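Local atomic coordinates of beta-Ala-His dipeptidase (Homo sapiens, PDB entry 3DLJ), a protein that cleaves the peptide bond of Xaa-His dipeptides, most actively carnosine and anserine, as a secreted two-zinc metallopeptidase. Residues D112-D117 against M176-S181; F17-L22 against V155-A160; P100-V105 against E162-V167. All blocks are in the same frame, centred on the assembly; numbering follows the deposited sequence.

Contact 1 (D112-D117 against M176-S181); sequences DVQPAD and MEEAGS. With ZN (zinc ion), chain C.
The flat amide of Gln114 and the carboxylate of Glu178 meet with their planes 81° apart, beside a zinc ion in the two-metal active site of this M20 peptidase. The bond from Gln114 NE2 to Glu178 OE2 is 2.8 Å long and lies in the amide plane. At the carboxylate it arrives from above, 51° out of its plane. A bend at chi2 (-70°) turns Glu178's carboxylate toward the metal, and OE1 binds the zinc at 2.1 Å. Asp143 and His456 complete the protein ligands of this ion.

The second carboxylate, that of Asp112, faces the backbone of the opposite loop. Its OD2 takes Glu178 N at 2.8 Å through the syn lone pair, while OD1 receives a weak bond of 3.1 Å from Glu177 N. Two successive amides are thus held by the two oxygens of one side chain, and Ser41 OG bonds to OD2 as well. These bonds are consistent with Asp112 helping to position the backbone of the zinc ligand Glu178 from the second shell. Asp112 and Glu177 are probably active-site residues, as in relatives, Glu177 as the proton acceptor. One water bridges the two loops: its O accepts from Gln114 N at 3.1 Å and donates to Glu178 OE1, with 2.7 Å between the water O and Glu178 OE1.

Contact 2 (F17-L22 against V155-A160); sequences FQYIDL and VSAFRA
Tyr19 lays its ring against Ala157, whose CA sits over one face. The evidence is a CH-pi contact in which Ala157 CA is 4.2 Å from the centroid of the Tyr19 ring, only 28° off the ring normal. The methyl of the same alanine meets a ring carbon, Ala157 CB being 3.6 Å from Tyr19 CD2. Farther out, the methyl of Ala160 approaches the phenol end obliquely, Ala160 CB standing 3.4 Å from Tyr19 OH. With CG anti to the backbone N (chi1 -174°), the ring is thrown out across helix 155-160, so that it spans nearly one turn, from Ala157 to Ala160.

The two helix segments run at 112° between their N-to-C directions, their axes 9.5 Å apart at closest approach. Small alanines on one side and one large ring on the other suit that separation. Ile20 adds a looser apolar contact, its CG1 being 4.2 Å from Ala157 CB, and Phe27 of helix 24-35 packs against Tyr19, Ile20 and Ser156 alike. Tyr19 also stacks on the ring of His23, four residues further along the chain.

A water lies in the ring plane at its edge, 2.7 Å from Tyr19 OH, and donates to Ser156 OG at 2.9 Å; that serine hydroxyl is itself bonded to Asn153 O. A leucine here has neither ring nor hydroxyl, and would probably leave Ala157 CA without its aromatic face and the water without one of its partners. The chemistry is mainly apolar and aromatic, with the polar ends joined through solvent, which implies an interface set by the fit of shapes more than by direct polar bonds.

Contact 3 (P100-V105 against E162-V167); sequences PTKGTV and EQDLPV
Lys102 and Asp164 supply the charged part of this contact, reaching for each other from opposite directions. Their salt bridge joins Lys102 NZ to Asp164 OD1 at 2.7 Å, on the syn side of the carboxylate and 27° out of its plane. Beyond CG the lysine chain is fully extended, which carries the ammonium group along the opposite loop to Asp164. The same nitrogen makes a weak hydrogen bond of 3.2 Å to Leu165 O, and Asp99 lies nearby as a long, weak ion pair. The ammonium is thus gripped chiefly by one carboxylate oxygen, with a backbone carbonyl as a lesser acceptor.

Solvent provides the next link: one water accepts from Gly103 N at 2.8 Å and donates to Pro166 O at 2.6 Å, bridging the two backbones.

Van der Waals packing accounts for the rest. The aliphatic part of Lys102 runs past the carbonyls of the other loop, its CD 3.8 Å from Pro166 O. Nearer the strands, Gly103 O touches Val167 CA at 3.6 Å, where the backbones come closest. Val105 and Val167 then meet through single methyls, CG2 to CG2, 4.0 Å apart. Helix 464-482 also packs here, with Met481 against Val105 and both Leu479 and Ala482 against Pro166.

The short parts 102-105 and 164-167 run 60° apart as they enter strands 104-110 and 168-174, which are parallel neighbours in the sheet; backbone bonds tie Gly103 and Val105 to Asn168, and Val105 also to Lys170. Helix 141-160 ends in a Schellman motif at Glu162, from which the chain returns to the sheet beside strand 104-110. This is the closing end of a beta-alpha-beta crossover in the mixed sheet whose strand 104-110 ends at the zinc ligand His110.

From the N terminus, contact 2 opens first, at helix 13-22, and closes when the chain reaches the end of helix 141-160. Contact 3 opens at 100-105 inside that span and closes at 162-167, just after it; contact 1 opens at 112-117 and closes last, at 176-181. Every pair therefore crosses and none nests. Contacts 2 and 3 are neighbours, with centres about 16 Å apart: Phe158 packs on Leu165 and Pro166, and its O probably accepts from Gln163 N. Contact 1 stands apart, its centre about 30 Å from that of contact 2, joining the loops that follow the two parallel strands 104-110 and 168-174.

Contact 1 (D112-D117 against M176-S181)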
loop_
_atom_site.group_PDB
_atom_site.type_symbol
_atom_site.label_atom_id
_atom_site.label_comp_id
_atom_site.label_asym_id
_atom_site.label_seq_id
_atom_site.Cartn_x
_atom_site.Cartn_y
_atom_site.Cartn_z
ATOM N N ASP A 112 -2.501 2.709 -10.912
ATOM C CA ASP A 112 -1.705 3.912 -10.670
ATOM C C ASP A 112 -0.507 3.613 -9.771
ATOM O O ASP A 112 -0.544 2.696 -8.935
ATOM C CB ASP A 112 -2.551 5.044 -10.055
ATOM C CG ASP A 112 -3.112 4.680 -8.704
ATOM O OD1 ASP A 112 -3.687 3.564 -8.573
ATOM O OD2 ASP A 112 -2.967 5.498 -7.763
ATOM N N VAL A 113 0.547 4.412 -9.964
ATOM C CA VAL A 113 1.816 4.276 -9.245
ATOM C C VAL A 113 2.200 5.610 -8.536
ATOM O O VAL A 113 1.698 6.712 -8.896
ATOM C CB VAL A 113 2.958 3.795 -10.208
ATOM C CG1 VAL A 113 2.668 2.395 -10.751
ATOM C CG2 VAL A 113 3.130 4.768 -11.359
ATOM N N GLN A 114 3.048 5.479 -7.510
ATOM C CA GLN A 114 3.747 6.585 -6.859
ATOM C C GLN A 114 4.710 7.217 -7.868
ATOM O O GLN A 114 5.252 6.502 -8.721
ATOM C CB GLN A 114 4.539 6.074 -5.647
ATOM C CG GLN A 114 3.688 5.818 -4.393
ATOM C CD GLN A 114 3.205 7.123 -3.722
ATOM O OE1 GLN A 114 3.971 8.068 -3.567
ATOM N NE2 GLN A 114 1.940 7.165 -3.335
ATOM N N PRO A 115 4.933 8.547 -7.780
ATOM C CA PRO A 115 5.905 9.202 -8.660
ATOM C C PRO A 115 7.280 8.534 -8.595
ATOM O O PRO A 115 7.654 7.962 -7.574
ATOM C CB PRO A 115 6.000 10.619 -8.092
ATOM C CG PRO A 115 4.674 10.861 -7.451
ATOM C CD PRO A 115 4.299 9.504 -6.855
ATOM N N ALA A 116 8.016 8.598 -9.694
ATOM C CA ALA A 116 9.374 8.117 -9.735
ATOM C C ALA A 116 10.203 9.054 -10.585
ATOM O O ALA A 116 10.006 9.178 -11.807
ATOM C CB ALA A 116 9.421 6.715 -10.294
ATOM N N ASP A 117 11.128 9.743 -9.943
ATOM C CA ASP A 117 12.102 10.502 -10.695
ATOM C C ASP A 117 13.419 9.792 -10.556
ATOM O O ASP A 117 13.809 9.412 -9.456
ATOM C CB ASP A 117 12.178 11.949 -10.189
ATOM C CG ASP A 117 11.126 12.858 -10.847
ATOM O OD1 ASP A 117 10.260 12.349 -11.614
ATOM O OD2 ASP A 117 11.167 14.088 -10.594
ATOM N N MET A 176 -6.598 5.310 -8.898
ATOM C CA MET A 176 -6.349 6.411 -7.946
ATOM C C MET A 176 -5.978 5.988 -6.523
ATOM O O MET A 176 -6.199 6.752 -5.577
ATOM C CB MET A 176 -7.562 7.370 -7.880
ATOM C CG MET A 176 -7.865 8.127 -9.162
ATOM S SD MET A 176 -6.624 9.373 -9.604
ATOM C CE MET A 176 -6.949 10.610 -8.336
ATOM N N GLU A 177 -5.421 4.790 -6.349
ATOM C CA GLU A 177 -5.139 4.269 -5.004
ATOM C C GLU A 177 -4.075 5.071 -4.266
ATOM O O GLU A 177 -4.189 5.296 -3.059
ATOM C CB GLU A 177 -4.736 2.805 -5.082
ATOM C CG GLU A 177 -4.712 2.053 -3.748
ATOM C CD GLU A 177 -3.411 2.236 -2.989
ATOM O OE1 GLU A 177 -3.428 2.033 -1.764
ATOM O OE2 GLU A 177 -2.380 2.607 -3.603
ATOM N N GLU A 178 -3.036 5.484 -4.996
ATOM C CA GLU A 178 -1.945 6.297 -4.448
ATOM C C GLU A 178 -2.344 7.754 -4.154
ATOM O O GLU A 178 -1.568 8.511 -3.566
ATOM C CB GLU A 178 -0.738 6.276 -5.387
ATOM C CG GLU A 178 -0.246 4.884 -5.746
ATOM C CD GLU A 178 0.413 4.171 -4.588
ATOM O OE1 GLU A 178 0.877 3.042 -4.805
ATOM O OE2 GLU A 178 0.505 4.737 -3.463
ATOM N N ALA A 179 -3.541 8.135 -4.579
ATOM C CA ALA A 179 -4.081 9.451 -4.309
ATOM C C ALA A 179 -5.451 9.349 -3.612
ATOM O O ALA A 179 -6.398 10.029 -3.998
ATOM C CB ALA A 179 -4.174 10.239 -5.615
ATOM N N GLY A 180 -5.551 8.484 -2.600
ATOM C CA GLY A 180 -6.744 8.405 -1.743
ATOM C C GLY A 180 -8.010 7.764 -2.317
ATOM O O GLY A 180 -9.105 7.950 -1.771
ATOM N N SER A 181 -7.869 6.995 -3.404
ATOM C CA SER A 181 -9.011 6.322 -4.057
ATOM C C SER A 181 -10.217 7.241 -4.313
ATOM O O SER A 181 -11.365 6.871 -4.051
ATOM C CB SER A 181 -9.420 5.069 -3.272
ATOM O OG SER A 181 -8.314 4.186 -3.145
HETATM ZN ZN ZN C . 1.305 2.207 -2.962
HETATM O O HOH W 1 2.949 2.557 -6.450
#

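Contact 2 (F17-L22 against V155-A160)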
loop_
_atom_site.group_PDB
_atom_site.type_symbol
_atom_site.label_atom_id
_atom_site.label_comp_id
_atom_site.label_asym_id
_atom_site.label_seq_id
_atom_site.Cartn_x
_atom_site.Cartn_y
_atom_site.Cartn_z
ATOM N N PHE A 17 0.252 -25.026 -14.364
ATOM C CA PHE A 17 1.599 -24.729 -13.844
ATOM C C PHE A 17 2.656 -24.826 -14.939
ATOM O O PHE A 17 3.542 -23.971 -15.016
ATOM C CB PHE A 17 1.968 -25.680 -12.693
ATOM C CG PHE A 17 1.344 -25.324 -11.353
ATOM C CD1 PHE A 17 0.210 -24.514 -11.263
ATOM C CD2 PHE A 17 1.892 -25.826 -10.172
ATOM C CE1 PHE A 17 -0.362 -24.210 -10.034
ATOM C CE2 PHE A 17 1.329 -25.515 -8.931
ATOM C CZ PHE A 17 0.196 -24.716 -8.866
ATOM N N GLN A 18 2.568 -25.875 -15.764
ATOM C CA GLN A 18 3.434 -26.042 -16.929
ATOM C C GLN A 18 3.335 -24.818 -17.836
ATOM O O GLN A 18 4.353 -24.296 -18.256
ATOM C CB GLN A 18 3.070 -27.295 -17.756
ATOM C CG GLN A 18 3.212 -28.644 -17.073
ATOM C CD GLN A 18 2.585 -29.816 -17.899
ATOM O OE1 GLN A 18 2.458 -29.748 -19.148
ATOM N NE2 GLN A 18 2.211 -30.884 -17.201
ATOM N N TYR A 19 2.106 -24.394 -18.151
ATOM C CA TYR A 19 1.832 -23.198 -18.984
ATOM C C TYR A 19 2.536 -21.954 -18.427
ATOM O O TYR A 19 3.260 -21.261 -19.139
ATOM C CB TYR A 19 0.307 -22.960 -19.131
ATOM C CG TYR A 19 -0.080 -21.835 -20.075
ATOM C CD1 TYR A 19 -0.463 -22.088 -21.402
ATOM C CD2 TYR A 19 -0.047 -20.510 -19.643
ATOM C CE1 TYR A 19 -0.818 -21.027 -22.274
ATOM C CE2 TYR A 19 -0.379 -19.472 -20.480
ATOM C CZ TYR A 19 -0.761 -19.722 -21.792
ATOM O OH TYR A 19 -1.075 -18.621 -22.571
ATOM N N ILE A 20 2.324 -21.690 -17.147
ATOM C CA ILE A 20 2.946 -20.554 -16.458
ATOM C C ILE A 20 4.492 -20.578 -16.580
ATOM O O ILE A 20 5.084 -19.558 -16.908
ATOM C CB ILE A 20 2.438 -20.422 -14.979
ATOM C CG1 ILE A 20 0.942 -20.064 -14.950
ATOM C CG2 ILE A 20 3.224 -19.363 -14.231
ATOM C CD1 ILE A 20 0.155 -20.453 -13.622
ATOM N N ASP A 21 5.126 -21.741 -16.369
ATOM C CA ASP A 21 6.588 -21.874 -16.556
ATOM C C ASP A 21 7.054 -21.653 -17.981
ATOM O O ASP A 21 8.076 -21.006 -18.182
ATOM C CB ASP A 21 7.124 -23.228 -16.077
ATOM C CG ASP A 21 7.195 -23.347 -14.557
ATOM O OD1 ASP A 21 7.397 -22.335 -13.815
ATOM O OD2 ASP A 21 7.046 -24.494 -14.109
ATOM N N LEU A 22 6.331 -22.199 -18.963
ATOM C CA LEU A 22 6.621 -21.928 -20.394
ATOM C C LEU A 22 6.362 -20.483 -20.851
ATOM O O LEU A 22 7.036 -20.005 -21.761
ATOM C CB LEU A 22 5.832 -22.868 -21.308
ATOM C CG LEU A 22 6.204 -24.367 -21.304
ATOM C CD1 LEU A 22 5.087 -25.253 -21.900
ATOM C CD2 LEU A 22 7.560 -24.594 -22.023
ATOM N N VAL A 155 -5.455 -16.471 -14.644
ATOM C CA VAL A 155 -6.715 -16.631 -15.381
ATOM C C VAL A 155 -6.461 -16.975 -16.842
ATOM O O VAL A 155 -7.118 -17.847 -17.400
ATOM C CB VAL A 155 -7.609 -15.357 -15.316
ATOM C CG1 VAL A 155 -8.791 -15.498 -16.270
ATOM C CG2 VAL A 155 -8.116 -15.120 -13.915
ATOM N N SER A 156 -5.494 -16.295 -17.449
ATOM C CA SER A 156 -5.155 -16.481 -18.855
ATOM C C SER A 156 -4.561 -17.873 -19.155
ATOM O O SER A 156 -4.618 -18.325 -20.294
ATOM C CB SER A 156 -4.224 -15.363 -19.325
ATOM O OG SER A 156 -2.870 -15.702 -19.052
ATOM N N ALA A 157 -4.027 -18.559 -18.139
ATOM C CA ALA A 157 -3.572 -19.943 -18.285
ATOM C C ALA A 157 -4.721 -20.953 -18.427
ATOM O O ALA A 157 -4.664 -21.804 -19.304
ATOM C CB ALA A 157 -2.648 -20.336 -17.144
ATOM N N PHE A 158 -5.746 -20.866 -17.568
ATOM C CA PHE A 158 -6.980 -21.667 -17.693
ATOM C C PHE A 158 -7.697 -21.366 -19.020
ATOM O O PHE A 158 -8.218 -22.258 -19.671
ATOM C CB PHE A 158 -7.959 -21.382 -16.536
ATOM C CG PHE A 158 -7.539 -21.933 -15.195
ATOM C CD1 PHE A 158 -6.646 -21.245 -14.391
ATOM C CD2 PHE A 158 -8.085 -23.124 -14.712
ATOM C CE1 PHE A 158 -6.269 -21.744 -13.147
ATOM C CE2 PHE A 158 -7.704 -23.623 -13.472
ATOM C CZ PHE A 158 -6.792 -22.911 -12.688
ATOM N N ARG A 159 -7.718 -20.099 -19.410
ATOM C CA ARG A 159 -8.376 -19.676 -20.646
ATOM C C ARG A 159 -7.677 -20.199 -21.919
ATOM O O ARG A 159 -8.327 -20.744 -22.819
ATOM C CB ARG A 159 -8.519 -18.141 -20.671
ATOM C CG ARG A 159 -9.423 -17.552 -19.546
ATOM C CD ARG A 159 -10.921 -17.911 -19.708
ATOM N NE ARG A 159 -11.426 -17.410 -20.981
ATOM C CZ ARG A 159 -12.284 -18.047 -21.771
ATOM N NH1 ARG A 159 -12.759 -19.243 -21.422
ATOM N NH2 ARG A 159 -12.650 -17.498 -22.929
ATOM N N ALA A 160 -6.359 -20.012 -21.995
ATOM C CA ALA A 160 -5.555 -20.547 -23.098
ATOM C C ALA A 160 -5.710 -22.074 -23.244
ATOM O O ALA A 160 -5.797 -22.583 -24.353
ATOM C CB ALA A 160 -4.108 -20.175 -22.912
HETATM O O HOH W 2 -1.458 -16.117 -21.593
#

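Contact 3 (P100-V105 against E162-V167)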
loop_
_atom_site.group_PDB
_atom_site.type_symbol
_atom_site.label_atom_id
_atom_site.label_comp_id
_atom_site.label_asym_id
_atom_site.label_seq_id
_atom_site.Cartn_x
_atom_site.Cartn_y
_atom_site.Cartn_z
ATOM N N PRO A 100 -24.187 -20.141 -12.420
ATOM C CA PRO A 100 -24.951 -20.230 -11.174
ATOM C C PRO A 100 -24.598 -21.482 -10.359
ATOM O O PRO A 100 -24.898 -21.529 -9.172
ATOM C CB PRO A 100 -26.417 -20.270 -11.648
ATOM C CG PRO A 100 -26.370 -20.753 -13.050
ATOM C CD PRO A 100 -25.019 -20.433 -13.610
ATOM N N THR A 101 -23.953 -22.469 -10.991
ATOM C CA THR A 101 -23.424 -23.642 -10.275
ATOM C C THR A 101 -22.027 -23.397 -9.647
ATOM O O THR A 101 -21.414 -24.326 -9.107
ATOM C CB THR A 101 -23.408 -24.929 -11.164
ATOM O OG1 THR A 101 -22.310 -24.888 -12.079
ATOM C CG2 THR A 101 -24.706 -25.076 -11.944
ATOM N N LYS A 102 -21.558 -22.147 -9.694
ATOM C CA LYS A 102 -20.213 -21.770 -9.233
ATOM C C LYS A 102 -20.258 -20.673 -8.179
ATOM O O LYS A 102 -21.151 -19.822 -8.203
ATOM C CB LYS A 102 -19.364 -21.295 -10.406
ATOM C CG LYS A 102 -18.866 -22.400 -11.279
ATOM C CD LYS A 102 -17.895 -21.922 -12.319
ATOM C CE LYS A 102 -17.572 -23.073 -13.262
ATOM N NZ LYS A 102 -17.193 -22.577 -14.615
ATOM N N GLY A 103 -19.296 -20.685 -7.255
ATOM C CA GLY A 103 -19.096 -19.539 -6.364
ATOM C C GLY A 103 -18.446 -18.398 -7.134
ATOM O O GLY A 103 -18.003 -18.592 -8.286
ATOM N N THR A 104 -18.375 -17.213 -6.508
ATOM C CA THR A 104 -17.783 -16.028 -7.135
ATOM C C THR A 104 -16.766 -15.314 -6.244
ATOM O O THR A 104 -17.073 -14.954 -5.102
ATOM C CB THR A 104 -18.864 -15.001 -7.571
ATOM O OG1 THR A 104 -19.777 -15.619 -8.491
ATOM C CG2 THR A 104 -18.226 -13.761 -8.236
ATOM N N VAL A 105 -15.568 -15.101 -6.794
ATOM C CA VAL A 105 -14.480 -14.386 -6.119
ATOM C C VAL A 105 -14.168 -13.053 -6.825
ATOM O O VAL A 105 -14.052 -13.006 -8.047
ATOM C CB VAL A 105 -13.165 -15.248 -6.064
ATOM C CG1 VAL A 105 -12.070 -14.513 -5.355
ATOM C CG2 VAL A 105 -13.424 -16.605 -5.382
ATOM N N GLU A 162 -8.291 -23.898 -22.347
ATOM C CA GLU A 162 -9.715 -24.262 -22.359
ATOM C C GLU A 162 -10.059 -25.130 -21.153
ATOM O O GLU A 162 -10.859 -26.063 -21.225
ATOM C CB GLU A 162 -10.122 -24.937 -23.680
ATOM C CG GLU A 162 -9.874 -24.071 -24.910
ATOM C CD GLU A 162 -9.813 -24.878 -26.198
ATOM O OE1 GLU A 162 -10.809 -25.571 -26.515
ATOM O OE2 GLU A 162 -8.771 -24.806 -26.896
ATOM N N GLN A 163 -9.422 -24.813 -20.040
ATOM C CA GLN A 163 -9.794 -25.403 -18.800
ATOM C C GLN A 163 -10.787 -24.475 -18.079
ATOM O O GLN A 163 -10.557 -23.277 -17.927
ATOM C CB GLN A 163 -8.569 -25.728 -17.949
ATOM C CG GLN A 163 -8.927 -26.435 -16.639
ATOM C CD GLN A 163 -7.722 -26.957 -15.883
ATOM O OE1 GLN A 163 -6.628 -27.088 -16.450
ATOM N NE2 GLN A 163 -7.923 -27.285 -14.590
ATOM N N ASP A 164 -11.914 -25.067 -17.708
ATOM C CA ASP A 164 -12.910 -24.507 -16.831
ATOM C C ASP A 164 -12.243 -23.861 -15.620
ATOM O O ASP A 164 -11.459 -24.511 -14.908
ATOM C CB ASP A 164 -13.825 -25.658 -16.369
ATOM C CG ASP A 164 -15.029 -25.181 -15.550
ATOM O OD1 ASP A 164 -15.843 -24.386 -16.094
ATOM O OD2 ASP A 164 -15.170 -25.636 -14.374
ATOM N N LEU A 165 -12.543 -22.579 -15.409
ATOM C CA LEU A 165 -12.175 -21.880 -14.183
ATOM C C LEU A 165 -13.114 -22.351 -13.061
ATOM O O LEU A 165 -14.332 -22.345 -13.225
ATOM C CB LEU A 165 -12.266 -20.356 -14.377
ATOM C CG LEU A 165 -11.074 -19.612 -15.021
ATOM C CD1 LEU A 165 -11.537 -18.406 -15.815
ATOM C CD2 LEU A 165 -10.003 -19.203 -14.010
ATOM N N PRO A 166 -12.546 -22.796 -11.934
ATOM C CA PRO A 166 -13.305 -23.339 -10.796
ATOM C C PRO A 166 -14.357 -22.384 -10.170
ATOM O O PRO A 166 -15.387 -22.838 -9.648
ATOM C CB PRO A 166 -12.202 -23.648 -9.784
ATOM C CG PRO A 166 -10.969 -23.882 -10.642
ATOM C CD PRO A 166 -11.091 -22.842 -11.691
ATOM N N VAL A 167 -14.078 -21.082 -10.213
ATOM C CA VAL A 167 -14.976 -20.059 -9.684
ATOM C C VAL A 167 -15.237 -19.002 -10.759
ATOM O O VAL A 167 -14.422 -18.849 -11.679
ATOM C CB VAL A 167 -14.386 -19.382 -8.417
ATOM C CG1 VAL A 167 -14.384 -20.344 -7.237
ATOM C CG2 VAL A 167 -12.965 -18.841 -8.676
HETATM O O HOH W 3 -17.058 -22.271 -7.685
#